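Local structure of probable 2-oxoglutarate-dependent dioxygenase At5g05600 (Arabidopsis thaliana, 6LSV) at residues I47-G52 / V80-V85; G76-V81 / F263-G268. The protein oxidises the plant hormone jasmonate to 12-hydroxyjasmonate, with an iron cofactor and with molecular oxygen and 2-oxoglutarate as co-substrates. One frame throughout, in Å; residues are numbered along the deposited sequence.

How the contacts relate
Both contacts lie in one mixed sheet and share strand 77-81, which has strand 47-49 along one edge, parallel to it, and strand 263-267 along the other, antiparallel. Their centres are about 11 Å apart. Contact 1 continues contact 2 outward: Ile48 N lies 2.7 Å from Gln79 O, a probable hydrogen bond, and the His83 ring meets that of Phe263, with CE1 of His83 3.5 Å from CE2 of Phe263. Contact 1 is partly buried, away from the iron and ligand sites. Contact 2 is buried and leads to the active site: the side chain of Asn266 comes within about 4 Å of those of the iron ligands Asp229 and His284, and about 5 Å from bound 2-oxoglutarate.

Contact 1 of 2, residues I47-G52 / V80-V85; sequences IIDLEG and VVNHGV
Leu50 fits its branched end against Val80, its CG lying 3.5 Å from Val80 CB. Val80 CG1 lies against both Leu50 methyls, 3.8 Å from CD1 and from CD2, and CD1 also reaches CB of His83. The first torsion of Leu50 puts CG there, beside the backbone N (chi1 -77°) and over the neighbouring strand. On the other face of the sheet Val81 is the bump: its CG1 fits the notch between CG2 and CD1 of Ile47, with CB at its base and CD1 at 3.9 Å, while its CG2 sits above the Ile48 carbonyl. The backbone beneath is a short parallel ladder pairing Ile48 with Val80 and Asp49 with Val81; strand 47-49 is the outermost strand at this end of the main sheet, which extends the double-stranded beta-helix of the 2-oxoglutarate dioxygenases. Val81 uses both its polar backbone atoms here: its N donates to Ile48 O at 2.9 Å, and Leu50 N donates to its O at 3.1 Å. Past the strand, Asn82 brings its amide across to Asp49. ND2 of Asn82 donates to OD1 of Asp49 over 3.0 Å, with the acceptor in the amide plane but the donor 55° out of the carboxylate plane. The ring of His83 turns elsewhere, giving NE2 to the carbonyl of His261.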
ATOM      1  N   ILE A  47      15.545   4.625  11.243  1.00 35.80           N
ATOM      2  CA  ILE A  47      15.783   4.810   9.818  1.00 40.93           C
ATOM      3  C   ILE A  47      17.007   4.016   9.388  1.00 36.79           C
ATOM      4  O   ILE A  47      17.941   3.780  10.164  1.00 35.09           O
ATOM      5  CB  ILE A  47      15.945   6.301   9.456  1.00 45.17           C
ATOM      6  CG1 ILE A  47      17.044   6.945  10.303  1.00 40.20           C
ATOM      7  CG2 ILE A  47      14.622   7.039   9.620  1.00 38.33           C
ATOM      8  CD1 ILE A  47      17.465   8.310   9.806  1.00 33.39           C
ATOM      9  N   ILE A  48      16.999   3.611   8.122  1.00 33.36           N
ATOM     10  CA  ILE A  48      18.091   2.872   7.505  1.00 32.30           C
ATOM     11  C   ILE A  48      18.732   3.776   6.464  1.00 39.56           C
ATOM     12  O   ILE A  48      18.056   4.248   5.541  1.00 35.40           O
ATOM     13  CB  ILE A  48      17.597   1.565   6.865  1.00 33.49           C
ATOM     14  CG1 ILE A  48      16.673   0.810   7.826  1.00 32.12           C
ATOM     15  CG2 ILE A  48      18.773   0.707   6.437  1.00 35.42           C
ATOM     16  CD1 ILE A  48      17.382   0.190   9.010  1.00 33.11           C
ATOM     17  N   ASP A  49      20.032   4.023   6.612  1.00 43.22           N
ATOM     18  CA  ASP A  49      20.788   4.786   5.624  1.00 37.66           C
ATOM     19  C   ASP A  49      21.166   3.841   4.491  1.00 38.60           C
ATOM     20  O   ASP A  49      21.970   2.922   4.677  1.00 47.57           O
ATOM     21  CB  ASP A  49      22.015   5.424   6.269  1.00 45.09           C
ATOM     22  CG  ASP A  49      22.683   6.450   5.376  1.00 47.54           C
ATOM     23  OD1 ASP A  49      22.327   6.532   4.180  1.00 41.87           O
ATOM     24  OD2 ASP A  49      23.569   7.178   5.874  1.00 48.56           O
ATOM     25  N   LEU A  50      20.583   4.065   3.314  1.00 37.91           N
ATOM     26  CA  LEU A  50      20.643   3.095   2.228  1.00 37.01           C
ATOM     27  C   LEU A  50      21.879   3.213   1.355  1.00 38.79           C
ATOM     28  O   LEU A  50      22.267   2.223   0.726  1.00 44.92           O
ATOM     29  CB  LEU A  50      19.410   3.222   1.336  1.00 31.12           C
ATOM     30  CG  LEU A  50      18.121   2.622   1.880  1.00 36.94           C
ATOM     31  CD1 LEU A  50      17.240   2.173   0.724  1.00 38.43           C
ATOM     32  CD2 LEU A  50      18.417   1.472   2.829  1.00 34.45           C
ATOM     33  N   GLU A  51      22.507   4.384   1.286  1.00 51.13           N
ATOM     34  CA  GLU A  51      23.726   4.478   0.494  1.00 53.40           C
ATOM     35  C   GLU A  51      24.876   3.660   1.070  1.00 50.50           C
ATOM     36  O   GLU A  51      25.945   3.613   0.449  1.00 56.20           O
ATOM     37  CB  GLU A  51      24.137   5.935   0.330  1.00 53.76           C
ATOM     38  CG  GLU A  51      23.798   6.486  -1.027  1.00 64.05           C
ATOM     39  CD  GLU A  51      23.497   7.953  -0.989  1.00 75.79           C
ATOM     40  OE1 GLU A  51      23.918   8.629  -0.023  1.00 77.64           O
ATOM     41  OE2 GLU A  51      22.835   8.420  -1.926  1.00 69.80           O
ATOM     42  N   GLY A  52      24.688   3.025   2.229  1.00 60.39           N
ATOM     43  CA  GLY A  52      25.548   1.948   2.682  1.00 58.97           C
ATOM     44  C   GLY A  52      25.235   0.660   1.944  1.00 68.05           C
ATOM     45  O   GLY A  52      24.661  -0.269   2.524  1.00 64.55           O
ATOM     46  N   VAL A  80      13.566   4.035   5.189  1.00 26.16           N
ATOM     47  CA  VAL A  80      14.834   4.219   4.492  1.00 24.37           C
ATOM     48  C   VAL A  80      15.028   5.693   4.160  1.00 28.28           C
ATOM     49  O   VAL A  80      14.096   6.367   3.706  1.00 28.56           O
ATOM     50  CB  VAL A  80      14.919   3.347   3.224  1.00 23.31           C
ATOM     51  CG1 VAL A  80      14.732   1.892   3.583  1.00 29.22           C
ATOM     52  CG2 VAL A  80      13.876   3.763   2.195  1.00 22.33           C
ATOM     53  N   VAL A  81      16.239   6.191   4.410  1.00 32.61           N
ATOM     54  CA  VAL A  81      16.678   7.511   3.981  1.00 25.41           C
ATOM     55  C   VAL A  81      17.853   7.327   3.029  1.00 29.93           C
ATOM     56  O   VAL A  81      18.455   6.254   2.952  1.00 33.65           O
ATOM     57  CB  VAL A  81      17.077   8.417   5.167  1.00 26.29           C
ATOM     58  CG1 VAL A  81      15.945   8.519   6.175  1.00 27.60           C
ATOM     59  CG2 VAL A  81      18.328   7.888   5.833  1.00 24.72           C
ATOM     60  N   ASN A  82      18.179   8.397   2.304  1.00 33.91           N
ATOM     61  CA  ASN A  82      19.294   8.406   1.353  1.00 36.25           C
ATOM     62  C   ASN A  82      19.174   7.244   0.369  1.00 37.30           C
ATOM     63  O   ASN A  82      20.041   6.372   0.277  1.00 33.83           O
ATOM     64  CB  ASN A  82      20.639   8.357   2.083  1.00 39.54           C
ATOM     65  CG  ASN A  82      20.883   9.579   2.939  1.00 39.08           C
ATOM     66  OD1 ASN A  82      20.440  10.680   2.611  1.00 42.47           O
ATOM     67  ND2 ASN A  82      21.583   9.389   4.050  1.00 35.27           N
ATOM     68  N   HIS A  83      18.071   7.253  -0.376  1.00 30.23           N
ATOM     69  CA  HIS A  83      17.642   6.105  -1.162  1.00 23.99           C
ATOM     70  C   HIS A  83      17.754   6.329  -2.666  1.00 30.00           C
ATOM     71  O   HIS A  83      17.332   5.466  -3.444  1.00 32.00           O
ATOM     72  CB  HIS A  83      16.205   5.746  -0.784  1.00 24.93           C
ATOM     73  CG  HIS A  83      15.357   6.936  -0.460  1.00 27.42           C
ATOM     74  ND1 HIS A  83      15.102   7.938  -1.372  1.00 25.49           N
ATOM     75  CD2 HIS A  83      14.712   7.289   0.677  1.00 28.61           C
ATOM     76  CE1 HIS A  83      14.333   8.855  -0.812  1.00 28.79           C
ATOM     77  NE2 HIS A  83      14.082   8.486   0.431  1.00 33.20           N
ATOM     78  N   GLY A  84      18.303   7.462  -3.098  1.00 25.81           N
ATOM     79  CA  GLY A  84      18.492   7.723  -4.507  1.00 25.86           C
ATOM     80  C   GLY A  84      17.331   8.390  -5.209  1.00 34.15           C
ATOM     81  O   GLY A  84      17.420   8.631  -6.421  1.00 38.52           O
ATOM     82  N   VAL A  85      16.246   8.689  -4.502  1.00 31.75           N
ATOM     83  CA  VAL A  85      15.106   9.400  -5.070  1.00 31.67           C
ATOM     84  C   VAL A  85      15.192  10.857  -4.644  1.00 31.78           C
ATOM     85  O   VAL A  85      15.474  11.162  -3.477  1.00 32.20           O
ATOM     86  CB  VAL A  85      13.771   8.765  -4.632  1.00 30.03           C
ATOM     87  CG1 VAL A  85      12.603   9.450  -5.327  1.00 25.45           C
ATOM     88  CG2 VAL A  85      13.774   7.278  -4.940  1.00 23.35           C
TER

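Contact 2 of 2, residues G76-V81 / F263-G268; sequences GFFQVV and FIVNIG
The Phe78 ring carries Val265 on one face: CB of Val265 stands 3.6 Å above the ring plane, offset toward the rim, in a CH-pi contact 22° off the ring normal. Strands 77-81 and 263-267 form an antiparallel ladder in the main sheet of the double-stranded beta-helix fold of this family, joining the N-terminal region to the oxygenase core. The Phe78 ring reaches its place because its CG is held between the backbone N and the carbonyl carbon (chi1 58°), side by side with the valine. The Phe77 ring lies on the opposite face of the sheet and meets CG2 of Ile264 obliquely. Phe78 and Val265 are a hydrogen-bonded pair; Val265 N donates to Phe78 O at 2.8 Å, nearly straight at 172°. Val80 and Phe263 likewise exchange two bonds, and CG2 of Val80 packs on CB of Phe263. The Phe263 ring packs on helix 161-186, against Tyr168, Leu172 and Leu175. Gln79, on the face of Phe77 and Ile264, accepts a hydrogen bond at OE1 from the backbone N of His259. Near the iron site, OD1 of Asn266 rests 3.5 Å from CB of Phe77.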
ATOM      1  N   GLY A  76       7.782  -6.191  10.059  1.00 24.99           N
ATOM      2  CA  GLY A  76       7.345  -6.205   8.681  1.00 27.74           C
ATOM      3  C   GLY A  76       7.388  -4.871   7.978  1.00 27.84           C
ATOM      4  O   GLY A  76       6.669  -4.683   6.991  1.00 23.30           O
ATOM      5  N   PHE A  77       8.202  -3.934   8.458  1.00 24.34           N
ATOM      6  CA  PHE A  77       8.361  -2.644   7.804  1.00 26.65           C
ATOM      7  C   PHE A  77       9.617  -1.974   8.340  1.00 28.91           C
ATOM      8  O   PHE A  77      10.050  -2.249   9.462  1.00 29.99           O
ATOM      9  CB  PHE A  77       7.136  -1.740   8.019  1.00 25.74           C
ATOM     10  CG  PHE A  77       6.988  -1.232   9.429  1.00 30.61           C
ATOM     11  CD1 PHE A  77       6.372  -2.007  10.401  1.00 25.42           C
ATOM     12  CD2 PHE A  77       7.461   0.026   9.782  1.00 27.57           C
ATOM     13  CE1 PHE A  77       6.232  -1.542  11.697  1.00 23.32           C
ATOM     14  CE2 PHE A  77       7.325   0.497  11.079  1.00 26.78           C
ATOM     15  CZ  PHE A  77       6.710  -0.291  12.037  1.00 25.58           C
ATOM     16  N   PHE A  78      10.197  -1.101   7.518  1.00 22.33           N
ATOM     17  CA  PHE A  78      11.339  -0.293   7.923  1.00 27.78           C
ATOM     18  C   PHE A  78      11.349   0.984   7.091  1.00 23.88           C
ATOM     19  O   PHE A  78      10.706   1.072   6.043  1.00 20.74           O
ATOM     20  CB  PHE A  78      12.667  -1.062   7.793  1.00 24.32           C
ATOM     21  CG  PHE A  78      12.962  -1.567   6.405  1.00 21.19           C
ATOM     22  CD1 PHE A  78      12.244  -2.621   5.861  1.00 27.23           C
ATOM     23  CD2 PHE A  78      13.976  -1.002   5.654  1.00 23.73           C
ATOM     24  CE1 PHE A  78      12.518  -3.089   4.588  1.00 24.12           C
ATOM     25  CE2 PHE A  78      14.258  -1.469   4.380  1.00 26.90           C
ATOM     26  CZ  PHE A  78      13.526  -2.512   3.848  1.00 25.25           C
ATOM     27  N   GLN A  79      12.080   1.980   7.581  1.00 24.38           N
ATOM     28  CA  GLN A  79      12.106   3.313   6.994  1.00 26.67           C
ATOM     29  C   GLN A  79      13.497   3.588   6.442  1.00 29.43           C
ATOM     30  O   GLN A  79      14.495   3.402   7.146  1.00 34.35           O
ATOM     31  CB  GLN A  79      11.720   4.362   8.039  1.00 29.52           C
ATOM     32  CG  GLN A  79      11.427   5.738   7.487  1.00 32.49           C
ATOM     33  CD  GLN A  79      10.910   6.684   8.554  1.00 36.50           C
ATOM     34  OE1 GLN A  79      10.069   7.542   8.281  1.00 33.65           O
ATOM     35  NE2 GLN A  79      11.405   6.526   9.779  1.00 25.01           N
ATOM     36  N   VAL A  80      13.566   4.035   5.189  1.00 26.16           N
ATOM     37  CA  VAL A  80      14.834   4.219   4.492  1.00 24.37           C
ATOM     38  C   VAL A  80      15.028   5.693   4.160  1.00 28.28           C
ATOM     39  O   VAL A  80      14.096   6.367   3.706  1.00 28.56           O
ATOM     40  CB  VAL A  80      14.919   3.347   3.224  1.00 23.31           C
ATOM     41  CG1 VAL A  80      14.732   1.892   3.583  1.00 29.22           C
ATOM     42  CG2 VAL A  80      13.876   3.763   2.195  1.00 22.33           C
ATOM     43  N   VAL A  81      16.239   6.191   4.410  1.00 32.61           N
ATOM     44  CA  VAL A  81      16.678   7.511   3.981  1.00 25.41           C
ATOM     45  C   VAL A  81      17.853   7.327   3.029  1.00 29.93           C
ATOM     46  O   VAL A  81      18.455   6.254   2.952  1.00 33.65           O
ATOM     47  CB  VAL A  81      17.077   8.417   5.167  1.00 26.29           C
ATOM     48  CG1 VAL A  81      15.945   8.519   6.175  1.00 27.60           C
ATOM     49  CG2 VAL A  81      18.328   7.888   5.833  1.00 24.72           C
ATOM     50  N   PHE A 263      11.133   6.990   2.816  1.00 30.47           N
ATOM     51  CA  PHE A 263      10.042   6.090   2.484  1.00 22.94           C
ATOM     52  C   PHE A 263       9.854   5.092   3.616  1.00 25.76           C
ATOM     53  O   PHE A 263      10.749   4.869   4.436  1.00 30.06           O
ATOM     54  CB  PHE A 263      10.310   5.326   1.184  1.00 21.06           C
ATOM     55  CG  PHE A 263      10.266   6.176  -0.047  1.00 26.31           C
ATOM     56  CD1 PHE A 263       9.063   6.682  -0.514  1.00 21.03           C
ATOM     57  CD2 PHE A 263      11.425   6.443  -0.757  1.00 25.82           C
ATOM     58  CE1 PHE A 263       9.018   7.451  -1.655  1.00 22.81           C
ATOM     59  CE2 PHE A 263      11.389   7.214  -1.902  1.00 23.06           C
ATOM     60  CZ  PHE A 263      10.182   7.716  -2.355  1.00 27.16           C
ATOM     61  N   ILE A 264       8.675   4.488   3.656  1.00 28.20           N
ATOM     62  CA  ILE A 264       8.422   3.324   4.492  1.00 23.40           C
ATOM     63  C   ILE A 264       8.267   2.131   3.566  1.00 24.18           C
ATOM     64  O   ILE A 264       7.476   2.174   2.613  1.00 26.22           O
ATOM     65  CB  ILE A 264       7.187   3.514   5.388  1.00 23.60           C
ATOM     66  CG1 ILE A 264       7.499   4.520   6.499  1.00 25.68           C
ATOM     67  CG2 ILE A 264       6.760   2.182   5.989  1.00 21.57           C
ATOM     68  CD1 ILE A 264       6.276   5.122   7.152  1.00 25.73           C
ATOM     69  N   VAL A 265       9.052   1.091   3.813  1.00 22.39           N
ATOM     70  CA  VAL A 265       9.025  -0.128   3.017  1.00 21.99           C
ATOM     71  C   VAL A 265       8.164  -1.137   3.758  1.00 22.18           C
ATOM     72  O   VAL A 265       8.478  -1.517   4.893  1.00 26.52           O
ATOM     73  CB  VAL A 265      10.443  -0.668   2.769  1.00 22.71           C
ATOM     74  CG1 VAL A 265      10.413  -1.864   1.835  1.00 18.03           C
ATOM     75  CG2 VAL A 265      11.333   0.427   2.204  1.00 21.03           C
ATOM     76  N   ASN A 266       7.069  -1.556   3.135  1.00 24.77           N
ATOM     77  CA  ASN A 266       6.154  -2.522   3.726  1.00 24.55           C
ATOM     78  C   ASN A 266       6.375  -3.884   3.089  1.00 27.27           C
ATOM     79  O   ASN A 266       6.360  -4.007   1.860  1.00 27.82           O
ATOM     80  CB  ASN A 266       4.696  -2.097   3.536  1.00 28.20           C
ATOM     81  CG  ASN A 266       4.283  -0.975   4.466  1.00 35.29           C
ATOM     82  OD1 ASN A 266       4.971  -0.673   5.441  1.00 39.58           O
ATOM     83  ND2 ASN A 266       3.144  -0.355   4.175  1.00 35.50           N
ATOM     84  N   ILE A 267       6.592  -4.898   3.924  1.00 25.77           N
ATOM     85  CA  ILE A 267       6.527  -6.273   3.449  1.00 23.50           C
ATOM     86  C   ILE A 267       5.083  -6.591   3.087  1.00 24.02           C
ATOM     87  O   ILE A 267       4.163  -6.359   3.882  1.00 23.73           O
ATOM     88  CB  ILE A 267       7.061  -7.242   4.515  1.00 26.32           C
ATOM     89  CG1 ILE A 267       8.527  -6.937   4.849  1.00 24.94           C
ATOM     90  CG2 ILE A 267       6.885  -8.689   4.063  1.00 20.97           C
ATOM     91  CD1 ILE A 267       9.500  -7.284   3.742  1.00 22.45           C
ATOM     92  N   GLY A 268       4.871  -7.100   1.877  1.00 18.98           N
ATOM     93  CA  GLY A 268       3.539  -7.474   1.456  1.00 18.60           C
ATOM     94  C   GLY A 268       3.237  -8.946   1.691  1.00 25.87           C
ATOM     95  O   GLY A 268       4.100  -9.727   2.101  1.00 20.30           O
TER